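Local coordinates for protein beta-glucosidase (Saccharopolyspora erythraea D, PDB 5M6G) that probably hydrolyses terminal, non-reducing beta-D-glucosyl residues to release beta-D-glucose, as a member of glycosyl hydrolase family 3, at residues A434-D439 and Y480-N485; A493-V498 and V535-S540; A330-G335 and A363-D368. All coordinates share one frame; numbering follows the deposited sequence.

Contact 1. Residues A434-D439 and Y480-N485; sequences AGKNAD and YDRHGN
Gly435 O and Tyr480 OH are joined by one water, whose oxygen is held by four groups. The water oxygen donates to Gly435 O at 3.1 Å and, weakly, to Lys436 O. From Asp439 N the water oxygen accepts a bond of 3.0 Å. Its link to Tyr480 OH, between the water oxygen and the hydroxyl, measures 2.8 Å. Gly435 O also takes Ala438 N, closing a type I turn from Gly435 to Ala438, and it lies at the edge of the tyrosine ring. Tyr480 carries CG anti to its backbone nitrogen (chi1 166°), which swings the ring across to the turn. There Asp439 CB sits over one face of the ring, 4.1 Å from Tyr480 CZ, while Ala438 CB meets Tyr480 CE1 obliquely at 3.8 Å.

The direct backbone link is Gly435 N to Arg482 O, 2.9 Å. Next to it Ala434 CB packs on Asp481 O and Gly484 N, against the second type I turn, Asp481 to Gly484. Asp481 OD1 accepts from His483 N in an Asx turn that steadies this bend. The extended Arg482 chain passes alongside Lys436, bringing Arg482 NE to 3.6 Å from Lys436 CB. The like charges part: Arg482 NE pairs with Glu519, and Lys436 NZ makes salt bridges to Asp517 and Asp520 and a hydrogen bond to Gly499 O. Both segments leave the C-terminal ends of neighbouring parallel strands, 431-434 and the outermost 478-480, so the two turns meet just beyond these strand ends in the alpha/beta C-terminal domain of family 3.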
loop_
_atom_site.group_PDB
_atom_site.type_symbol
_atom_site.label_atom_id
_atom_site.label_comp_id
_atom_site.label_asym_id
_atom_site.label_seq_id
_atom_site.Cartn_x
_atom_site.Cartn_y
_atom_site.Cartn_z
ATOM N N ALA A 434 23.153 -7.830 16.021
ATOM C CA ALA A 434 23.823 -7.691 14.740
ATOM C C ALA A 434 22.774 -7.706 13.639
ATOM O O ALA A 434 21.592 -7.952 13.884
ATOM C CB ALA A 434 24.844 -8.810 14.509
ATOM N N GLY A 435 23.224 -7.455 12.422
ATOM C CA GLY A 435 22.352 -7.526 11.256
ATOM C C GLY A 435 22.137 -6.166 10.609
ATOM O O GLY A 435 22.012 -5.141 11.292
ATOM N N LYS A 436 22.069 -6.154 9.270
ATOM C CA LYS A 436 21.871 -4.890 8.557
ATOM C C LYS A 436 20.478 -4.305 8.760
ATOM O O LYS A 436 20.255 -3.140 8.416
ATOM C CB LYS A 436 22.145 -5.073 7.062
ATOM C CG LYS A 436 21.097 -5.889 6.312
ATOM C CD LYS A 436 21.304 -5.784 4.791
ATOM C CE LYS A 436 20.313 -6.646 4.013
ATOM N NZ LYS A 436 20.575 -8.124 4.087
ATOM N N ASN A 437 19.538 -5.072 9.305
ATOM C CA ASN A 437 18.195 -4.575 9.569
ATOM C C ASN A 437 17.944 -4.312 11.049
ATOM O O ASN A 437 16.801 -4.061 11.433
ATOM C CB ASN A 437 17.158 -5.551 8.997
ATOM C CG ASN A 437 17.098 -5.484 7.486
ATOM O OD1 ASN A 437 17.642 -4.556 6.900
ATOM N ND2 ASN A 437 16.431 -6.456 6.845
ATOM N N ALA A 438 18.989 -4.336 11.886
ATOM C CA ALA A 438 18.810 -4.173 13.327
ATOM C C ALA A 438 18.589 -2.723 13.746
ATOM O O ALA A 438 17.922 -2.469 14.760
ATOM C CB ALA A 438 20.030 -4.730 14.079
ATOM N N ASP A 439 19.172 -1.770 13.021
ATOM C CA ASP A 439 19.254 -0.384 13.470
ATOM C C ASP A 439 19.031 0.543 12.278
ATOM O O ASP A 439 19.844 1.408 11.963
ATOM C CB ASP A 439 20.611 -0.102 14.123
ATOM C CG ASP A 439 20.661 1.248 14.828
ATOM O OD1 ASP A 439 19.622 1.689 15.353
ATOM O OD2 ASP A 439 21.751 1.864 14.877
ATOM N N TYR A 480 26.181 -3.740 19.895
ATOM C CA TYR A 480 25.698 -3.822 18.524
ATOM C C TYR A 480 26.863 -3.716 17.556
ATOM O O TYR A 480 27.690 -2.806 17.673
ATOM C CB TYR A 480 24.675 -2.727 18.209
ATOM C CG TYR A 480 24.437 -2.593 16.721
ATOM C CD1 TYR A 480 23.734 -3.568 16.021
ATOM C CD2 TYR A 480 24.933 -1.505 16.013
ATOM C CE1 TYR A 480 23.523 -3.461 14.654
ATOM C CE2 TYR A 480 24.722 -1.380 14.651
ATOM C CZ TYR A 480 24.019 -2.358 13.978
ATOM O OH TYR A 480 23.819 -2.243 12.623
ATOM N N ASP A 481 26.924 -4.646 16.606
ATOM C CA ASP A 481 27.814 -4.523 15.460
ATOM C C ASP A 481 27.113 -5.088 14.236
ATOM O O ASP A 481 26.640 -6.230 14.266
ATOM C CB ASP A 481 29.138 -5.261 15.677
ATOM C CG ASP A 481 30.132 -5.006 14.555
ATOM O OD1 ASP A 481 30.086 -5.713 13.528
ATOM O OD2 ASP A 481 30.959 -4.084 14.697
ATOM N N ARG A 482 27.074 -4.301 13.159
ATOM C CA ARG A 482 26.304 -4.708 11.986
ATOM C C ARG A 482 26.670 -6.110 11.529
ATOM O O ARG A 482 25.793 -6.896 11.153
ATOM C CB ARG A 482 26.507 -3.725 10.837
ATOM C CG ARG A 482 25.827 -4.196 9.541
ATOM C CD ARG A 482 25.796 -3.099 8.502
ATOM N NE ARG A 482 25.406 -3.602 7.188
ATOM C CZ ARG A 482 25.265 -2.819 6.122
ATOM N NH1 ARG A 482 25.488 -1.516 6.237
ATOM N NH2 ARG A 482 24.907 -3.330 4.955
ATOM N N HIS A 483 27.960 -6.450 11.573
ATOM C CA HIS A 483 28.455 -7.700 11.016
ATOM C C HIS A 483 28.747 -8.751 12.077
ATOM O O HIS A 483 29.363 -9.778 11.765
ATOM C CB HIS A 483 29.702 -7.432 10.170
ATOM C CG HIS A 483 29.441 -6.555 8.985
ATOM N ND1 HIS A 483 29.027 -7.052 7.768
ATOM C CD2 HIS A 483 29.508 -5.210 8.838
ATOM C CE1 HIS A 483 28.866 -6.054 6.919
ATOM N NE2 HIS A 483 29.150 -4.925 7.544
ATOM N N GLY A 484 28.307 -8.537 13.312
ATOM C CA GLY A 484 28.566 -9.492 14.373
ATOM C C GLY A 484 29.961 -9.441 14.956
ATOM O O GLY A 484 30.295 -10.294 15.782
ATOM N N ASN A 485 30.783 -8.469 14.561
ATOM C CA ASN A 485 32.161 -8.415 15.033
ATOM C C ASN A 485 32.204 -8.067 16.514
ATOM O O ASN A 485 31.527 -7.140 16.965
ATOM C CB ASN A 485 32.961 -7.395 14.226
ATOM C CG ASN A 485 33.193 -7.844 12.803
ATOM O OD1 ASN A 485 33.308 -9.034 12.535
ATOM N ND2 ASN A 485 33.257 -6.897 11.886
HETATM O O HOH W 1 21.518 -2.079 11.119
#

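Contact 2. Residues A493-V498 and V535-S540; sequences AAIAVV and VVVTVS
Ile495 and Val535 lead a parallel strand pair within a beta-alpha-beta unit: strand 493-499, helix 518-528 and strand 534-539 follow one another, and the two strands lie side by side in the sheet of the C-terminal domain.

Five backbone hydrogen bonds join them, alternating in direction. Val535 N donates to Ala494 O, Ala496 N to Val535 O, Val537 N to Ala496 O, Val498 N to Val537 O at 2.9 Å, and Val539 N to Val498 O. Between them run CA-H...O contacts, such as Ile495 CA to Val535 O at 3.3 Å.

The side chains divide between the two faces of the sheet. On one, Ala496, Val498, Val536 and Thr538 project; Ala496 and Val498 pack against the crossover helix 518-528, and Val498 CG2 meets Val536 CG1 at 4.0 Å. On the other, Ile495 and Val537 lie side by side with CG2 against CG2, 3.9 Å apart, while Ile495 and Val497 touch helix 465-472. Every residue in contact is buried.

Toward the C-terminal end of the pair, Val497 has CG1 anti to the backbone nitrogen (chi1 -168°), which sets that methyl obliquely against Val539 CG2, 3.6 Å from it.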
loop_
_atom_site.group_PDB
_atom_site.type_symbol
_atom_site.label_atom_id
_atom_site.label_comp_id
_atom_site.label_asym_id
_atom_site.label_seq_id
_atom_site.Cartn_x
_atom_site.Cartn_y
_atom_site.Cartn_z
ATOM N N ALA A 493 22.861 -13.981 24.827
ATOM C CA ALA A 493 22.143 -14.300 23.597
ATOM C C ALA A 493 22.596 -13.327 22.526
ATOM O O ALA A 493 23.071 -12.230 22.827
ATOM C CB ALA A 493 20.625 -14.226 23.776
ATOM N N ALA A 494 22.447 -13.741 21.270
ATOM C CA ALA A 494 22.767 -12.886 20.136
ATOM C C ALA A 494 21.559 -12.822 19.214
ATOM O O ALA A 494 20.959 -13.857 18.905
ATOM C CB ALA A 494 23.996 -13.395 19.370
ATOM N N ILE A 495 21.220 -11.611 18.770
ATOM C CA ILE A 495 20.054 -11.359 17.926
ATOM C C ILE A 495 20.553 -10.848 16.584
ATOM O O ILE A 495 21.238 -9.821 16.521
ATOM C CB ILE A 495 19.091 -10.345 18.569
ATOM C CG1 ILE A 495 18.678 -10.822 19.960
ATOM C CG2 ILE A 495 17.856 -10.117 17.674
ATOM C CD1 ILE A 495 18.145 -9.708 20.834
ATOM N N ALA A 496 20.194 -11.546 15.509
ATOM C CA ALA A 496 20.617 -11.186 14.161
ATOM C C ALA A 496 19.384 -10.742 13.384
ATOM O O ALA A 496 18.536 -11.567 13.036
ATOM C CB ALA A 496 21.311 -12.360 13.471
ATOM N N VAL A 497 19.285 -9.447 13.111
ATOM C CA VAL A 497 18.147 -8.889 12.390
ATOM C C VAL A 497 18.591 -8.738 10.943
ATOM O O VAL A 497 19.323 -7.808 10.601
ATOM C CB VAL A 497 17.683 -7.562 12.995
ATOM C CG1 VAL A 497 16.324 -7.174 12.416
ATOM C CG2 VAL A 497 17.598 -7.681 14.507
ATOM N N VAL A 498 18.132 -9.657 10.089
ATOM C CA VAL A 498 18.599 -9.771 8.713
ATOM C C VAL A 498 17.426 -9.554 7.757
ATOM O O VAL A 498 16.332 -9.161 8.180
ATOM C CB VAL A 498 19.261 -11.146 8.490
ATOM C CG1 VAL A 498 20.473 -11.339 9.434
ATOM C CG2 VAL A 498 18.251 -12.256 8.708
ATOM N N VAL A 535 19.143 -15.816 18.020
ATOM C CA VAL A 535 17.789 -15.474 17.605
ATOM C C VAL A 535 17.899 -14.780 16.259
ATOM O O VAL A 535 18.544 -13.730 16.149
ATOM C CB VAL A 535 17.113 -14.546 18.629
ATOM C CG1 VAL A 535 15.719 -14.115 18.148
ATOM C CG2 VAL A 535 17.047 -15.209 20.007
ATOM N N VAL A 536 17.270 -15.336 15.236
ATOM C CA VAL A 536 17.276 -14.712 13.923
ATOM C C VAL A 536 15.934 -14.025 13.704
ATOM O O VAL A 536 14.869 -14.599 13.970
ATOM C CB VAL A 536 17.591 -15.735 12.817
ATOM C CG1 VAL A 536 17.409 -15.103 11.447
ATOM C CG2 VAL A 536 19.036 -16.252 12.994
ATOM N N VAL A 537 15.987 -12.785 13.242
ATOM C CA VAL A 537 14.802 -11.979 13.001
ATOM C C VAL A 537 14.829 -11.567 11.539
ATOM O O VAL A 537 15.776 -10.908 11.099
ATOM C CB VAL A 537 14.764 -10.750 13.923
ATOM C CG1 VAL A 537 13.484 -9.954 13.682
ATOM C CG2 VAL A 537 14.877 -11.184 15.376
ATOM N N THR A 538 13.818 -11.981 10.773
ATOM C CA THR A 538 13.764 -11.620 9.362
ATOM C C THR A 538 12.944 -10.342 9.220
ATOM O O THR A 538 11.775 -10.293 9.622
ATOM C CB THR A 538 13.184 -12.739 8.484
ATOM O OG1 THR A 538 11.875 -13.115 8.938
ATOM C CG2 THR A 538 14.113 -13.962 8.474
ATOM N N VAL A 539 13.574 -9.303 8.696
ATOM C CA VAL A 539 12.883 -8.101 8.244
ATOM C C VAL A 539 12.815 -8.219 6.731
ATOM O O VAL A 539 13.834 -8.081 6.045
ATOM C CB VAL A 539 13.607 -6.823 8.692
ATOM C CG1 VAL A 539 13.001 -5.571 8.006
ATOM C CG2 VAL A 539 13.513 -6.678 10.188
ATOM N N SER A 540 11.624 -8.502 6.205
ATOM C CA SER A 540 11.497 -8.837 4.794
ATOM C C SER A 540 10.066 -8.601 4.353
ATOM O O SER A 540 9.148 -8.564 5.171
ATOM C CB SER A 540 11.878 -10.297 4.535
ATOM O OG SER A 540 10.956 -11.173 5.167
#

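Contact 3. Residues A330-G335 and A363-D368; sequences ASVNAG and AERIDD
Arg365 first stretches toward Val332, with CG anti to the backbone nitrogen (chi1 -175°), and then folds at chi2 (66°) and chi3 (-85°), so that its guanidinium arrives beside the end of helix 325-334. There Arg365 NH1 donates to Val332 O at 2.9 Å. Val332 O also accepts from Gly335 N at 3.0 Å, within the Schellman motif that ends the helix, so two donors share the oxygen.

Gly335 lies over one face of the guanidinium, its CA 3.7 Å above the plane and displaced toward the rim. At this turn's positive phi a side chain would collide with the preceding carbonyl. The aliphatic part of the arginine packs too: Arg365 CG lies 3.8 Å from Val332 CG1, which also meets Ile366 CD1 at 4.4 Å.

Arg365 NH2 forms a salt bridge within its own helix, to Asp368 OD2. Asp337 OD1 is a second acidic partner of NH2, and NH1 also bonds Ile336 O; with the bond to Val332 O, these fix the group's rotation. The positive charge at this C-terminal end probably complements the helix dipole.

A leucine in place of Arg365 would probably leave Val332 O without its cross-helix donor and take from Asp337 and Asp368 one positive partner, although Asp368 also pairs with Lys298. The result is a Schellman helix end whose Val332 carbonyl also takes an arginine from the next helix but one, in the TIM-barrel-type N-terminal domain.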
loop_
_atom_site.group_PDB
_atom_site.type_symbol
_atom_site.label_atom_id
_atom_site.label_comp_id
_atom_site.label_asym_id
_atom_site.label_seq_id
_atom_site.Cartn_x
_atom_site.Cartn_y
_atom_site.Cartn_z
ATOM N N ALA A 330 -9.126 2.643 -26.478
ATOM C CA ALA A 330 -9.327 1.309 -25.921
ATOM C C ALA A 330 -9.591 1.366 -24.424
ATOM O O ALA A 330 -10.432 0.620 -23.903
ATOM C CB ALA A 330 -8.113 0.426 -26.209
ATOM N N SER A 331 -8.888 2.252 -23.713
ATOM C CA SER A 331 -8.994 2.249 -22.261
ATOM C C SER A 331 -10.241 2.984 -21.783
ATOM O O SER A 331 -10.916 2.529 -20.849
ATOM C CB SER A 331 -7.744 2.865 -21.652
ATOM O OG SER A 331 -7.640 2.492 -20.289
ATOM N N VAL A 332 -10.567 4.120 -22.399
ATOM C CA VAL A 332 -11.828 4.774 -22.062
ATOM C C VAL A 332 -13.005 3.845 -22.351
ATOM O O VAL A 332 -13.935 3.732 -21.542
ATOM C CB VAL A 332 -11.964 6.118 -22.810
ATOM C CG1 VAL A 332 -13.320 6.741 -22.533
ATOM C CG2 VAL A 332 -10.839 7.094 -22.400
ATOM N N ASN A 333 -13.000 3.173 -23.507
ATOM C CA ASN A 333 -14.129 2.300 -23.821
ATOM C C ASN A 333 -14.135 1.043 -22.966
ATOM O O ASN A 333 -15.184 0.405 -22.831
ATOM C CB ASN A 333 -14.145 1.929 -25.313
ATOM C CG ASN A 333 -14.667 3.068 -26.187
ATOM O OD1 ASN A 333 -15.439 3.902 -25.724
ATOM N ND2 ASN A 333 -14.239 3.109 -27.444
ATOM N N ALA A 334 -13.004 0.680 -22.365
ATOM C CA ALA A 334 -13.029 -0.425 -21.415
ATOM C C ALA A 334 -13.840 -0.091 -20.169
ATOM O O ALA A 334 -14.229 -1.009 -19.439
ATOM C CB ALA A 334 -11.603 -0.831 -21.025
ATOM N N GLY A 335 -14.119 1.193 -19.909
ATOM C CA GLY A 335 -14.907 1.577 -18.756
ATOM C C GLY A 335 -14.155 2.337 -17.673
ATOM O O GLY A 335 -14.753 2.633 -16.634
ATOM N N ALA A 363 -20.645 9.455 -26.363
ATOM C CA ALA A 363 -20.887 10.537 -25.417
ATOM C C ALA A 363 -21.303 10.018 -24.046
ATOM O O ALA A 363 -20.957 10.616 -23.023
ATOM C CB ALA A 363 -21.956 11.479 -25.975
ATOM N N GLU A 364 -22.048 8.911 -23.997
ATOM C CA GLU A 364 -22.492 8.418 -22.698
ATOM C C GLU A 364 -21.329 7.899 -21.859
ATOM O O GLU A 364 -21.431 7.874 -20.627
ATOM C CB GLU A 364 -23.546 7.325 -22.874
ATOM C CG GLU A 364 -23.007 6.013 -23.402
ATOM C CD GLU A 364 -24.008 4.881 -23.272
ATOM O OE1 GLU A 364 -23.867 4.052 -22.337
ATOM O OE2 GLU A 364 -24.945 4.836 -24.100
ATOM N N ARG A 365 -20.235 7.493 -22.503
ATOM C CA ARG A 365 -19.084 6.978 -21.770
ATOM C C ARG A 365 -18.410 8.108 -21.001
ATOM O O ARG A 365 -18.065 7.951 -19.820
ATOM C CB ARG A 365 -18.129 6.280 -22.753
ATOM C CG ARG A 365 -16.888 5.547 -22.168
ATOM C CD ARG A 365 -17.210 4.320 -21.292
ATOM N NE ARG A 365 -17.497 4.663 -19.897
ATOM C CZ ARG A 365 -16.583 5.072 -19.021
ATOM N NH1 ARG A 365 -15.313 5.195 -19.394
ATOM N NH2 ARG A 365 -16.939 5.377 -17.775
ATOM N N ILE A 366 -18.279 9.275 -21.638
ATOM C CA ILE A 366 -17.752 10.454 -20.951
ATOM C C ILE A 366 -18.679 10.868 -19.816
ATOM O O ILE A 366 -18.225 11.282 -18.738
ATOM C CB ILE A 366 -17.548 11.609 -21.953
ATOM C CG1 ILE A 366 -16.622 11.191 -23.100
ATOM C CG2 ILE A 366 -17.040 12.874 -21.235
ATOM C CD1 ILE A 366 -15.254 10.674 -22.661
ATOM N N ASP A 367 -19.994 10.792 -20.044
ATOM C CA ASP A 367 -20.942 11.188 -19.006
ATOM C C ASP A 367 -20.918 10.210 -17.843
ATOM O O ASP A 367 -21.022 10.615 -16.678
ATOM C CB ASP A 367 -22.358 11.285 -19.579
ATOM C CG ASP A 367 -22.579 12.539 -20.413
ATOM O OD1 ASP A 367 -21.725 13.446 -20.389
ATOM O OD2 ASP A 367 -23.632 12.613 -21.093
ATOM N N ASP A 368 -20.799 8.914 -18.135
ATOM C CA ASP A 368 -20.686 7.937 -17.059
ATOM C C ASP A 368 -19.451 8.213 -16.205
ATOM O O ASP A 368 -19.521 8.209 -14.971
ATOM C CB ASP A 368 -20.645 6.522 -17.642
ATOM C CG ASP A 368 -20.271 5.482 -16.617
ATOM O OD1 ASP A 368 -21.064 5.264 -15.683
ATOM O OD2 ASP A 368 -19.187 4.875 -16.750
#

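Going from the N terminus, contact 3 comes first, tying helix 325-334 to the start of helix 363-379 and closing a loop that holds strand 339-341 and helix 345-357. Contact 1 follows, closing the excursion through helices 441-445 and 465-472, and contact 2 then closes the crossover through helix 518-528. The three loops run in series, neither nested nor crossing. Contact 1 lies at the ends of strands of the sheet in which contact 2 is formed: Ala434 N lies 2.8 Å from Ile495 O, a probable hydrogen bond, and Ala438 packs on Val497. Contact 3 belongs to the N-terminal domain, its nearest atoms about 32 Å from contact 2, on the opposite side of the chain's centre.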